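PDB 2CU2: putative mannose-1-phosphate guanylyl transferase from Thermus thermophilus, which probably transfers guanylyl from GTP to mannose-1-phosphate, forming the activated sugar GDP-mannose. Local coordinates for residues 80-85 / 226-231. Sequence-based numbering, arbitrary orientation.
Sequences LGRDTA and AGLPKI
Leu228 O accepts a hydrogen bond from Arg82 NE, the two atoms 2.8 Å apart, a link between the turn leading into helix 83-98 and the connection from helix 221-226 to helix 233-238, at the surface of the nucleotidyl transferase (GT-A clan) region. The donor approaches 34° off the carbonyl plane, and the N-H···O angle of 136° leaves the bond noticeably bent. At the neighbouring nitrogen of the same guanidinium edge, Arg82 NH2 makes a weak bond to Ala226 O, also 2.8 Å long. Arg82 CG lies against Leu228 CB, and the bend at chi2 (50°) beyond it carries CD and the guanidinium toward the carbonyls of Leu228 and Ala226, while the third nitrogen, NH1, bonds weakly to Gly81 O in its own segment. One side chain thus ties two backbone carbonyls of segment 226-231 to a third in its own turn, illustrating how an arginine can pin a largely irregular segment. Cutting Arg82 back to alanine removes the guanidinium, which would probably cost the carbonyls of Ala226 and Leu228 their donor and let the two segments separate more easily.

The main chain adds to the link. Water 1 lies 2.8 Å from Arg82 O and 2.9 Å from Pro229 O, placed to donate to either and to bridge two acceptors that cannot bond each other directly. Apolar packing flanks these bonds: Lys230 CG lies over the Arg82 backbone, and at the far end Leu80 CD1 reaches Ala226 CA at 4.0 Å. Further along, Thr84 OG1 bonds to Ile233 N, and Leu228 turns its side chain onto helix 206-216. Because the acceptors are main-chain carbonyls, the polar part of the contact reads the course of the backbone in 226-231, with Leu228, Lys230 and Ile231 adding nonpolar cover.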
# COMPACT_ATOMS: atom_id res chain seq x y z
N LEU A 80 33.66 -2.03 -12.03
CA LEU A 80 33.22 -0.95 -11.15
C LEU A 80 32.31 0.01 -11.89
O LEU A 80 32.19 -0.01 -13.11
CB LEU A 80 34.47 -0.21 -10.66
CG LEU A 80 35.43 -1.12 -9.90
CD1 LEU A 80 36.66 -0.37 -9.38
CD2 LEU A 80 34.78 -1.78 -8.69
N GLY A 81 31.61 0.86 -11.11
CA GLY A 81 30.81 1.90 -11.75
C GLY A 81 31.68 3.08 -12.17
O GLY A 81 32.28 3.77 -11.37
N ARG A 82 31.76 3.27 -13.50
CA ARG A 82 32.50 4.40 -14.05
C ARG A 82 31.65 5.22 -15.03
O ARG A 82 32.15 5.88 -15.93
CB ARG A 82 33.75 3.87 -14.75
CG ARG A 82 35.03 4.25 -14.00
CD ARG A 82 34.96 3.91 -12.51
NE ARG A 82 36.28 4.00 -11.90
CZ ARG A 82 36.38 3.73 -10.59
NH1 ARG A 82 35.30 3.38 -9.90
NH2 ARG A 82 37.57 3.79 -9.99
N ASP A 83 30.32 5.13 -14.85
CA ASP A 83 29.42 5.89 -15.71
C ASP A 83 29.42 5.37 -17.15
O ASP A 83 29.88 4.27 -17.44
CB ASP A 83 29.85 7.36 -15.69
CG ASP A 83 28.62 8.24 -15.52
OD1 ASP A 83 28.74 9.28 -14.87
OD2 ASP A 83 27.56 7.88 -16.02
N THR A 84 28.84 6.18 -18.05
CA THR A 84 28.75 5.77 -19.45
C THR A 84 30.09 5.94 -20.18
O THR A 84 30.39 5.26 -21.15
CB THR A 84 27.68 6.62 -20.13
OG1 THR A 84 28.12 7.98 -20.16
CG2 THR A 84 26.37 6.55 -19.33
N ALA A 85 30.93 6.91 -19.77
CA ALA A 85 32.20 7.07 -20.46
C ALA A 85 33.05 5.80 -20.35
O ALA A 85 33.78 5.44 -21.26
CB ALA A 85 32.93 8.24 -19.83
N ALA A 226 39.87 0.36 -12.49
CA ALA A 226 40.00 0.91 -11.14
C ALA A 226 40.61 2.33 -11.14
O ALA A 226 40.23 3.20 -10.37
CB ALA A 226 40.87 -0.03 -10.30
N GLY A 227 41.60 2.53 -12.03
CA GLY A 227 42.30 3.83 -12.05
C GLY A 227 41.62 4.87 -12.96
O GLY A 227 42.12 5.97 -13.18
N LEU A 228 40.48 4.48 -13.54
CA LEU A 228 39.74 5.35 -14.44
C LEU A 228 38.82 6.28 -13.63
O LEU A 228 38.21 5.89 -12.64
CB LEU A 228 38.90 4.40 -15.31
CG LEU A 228 38.41 4.97 -16.65
CD1 LEU A 228 39.52 5.38 -17.61
CD2 LEU A 228 37.59 3.94 -17.42
N PRO A 229 38.76 7.57 -14.04
CA PRO A 229 37.86 8.53 -13.39
C PRO A 229 36.40 8.29 -13.81
O PRO A 229 36.09 7.97 -14.96
CB PRO A 229 38.31 9.90 -13.89
CG PRO A 229 38.90 9.68 -15.27
CD PRO A 229 39.52 8.22 -15.09
N LYS A 230 35.48 8.46 -12.84
CA LYS A 230 34.06 8.27 -13.14
C LYS A 230 33.46 9.52 -13.81
O LYS A 230 33.37 10.59 -13.23
CB LYS A 230 33.32 7.99 -11.82
CG LYS A 230 31.81 7.81 -12.00
CD LYS A 230 31.05 7.72 -10.67
CE LYS A 230 29.53 7.71 -10.85
NZ LYS A 230 28.92 6.93 -9.77
N ILE A 231 33.08 9.36 -15.09
CA ILE A 231 32.49 10.48 -15.82
C ILE A 231 31.56 9.99 -16.93
O ILE A 231 31.74 8.94 -17.52
CB ILE A 231 33.63 11.31 -16.42
CG1 ILE A 231 33.09 12.61 -17.00
CG2 ILE A 231 34.31 10.53 -17.56
CD1 ILE A 231 34.19 13.57 -17.44
O HOH W 1 34.42 6.99 -17.18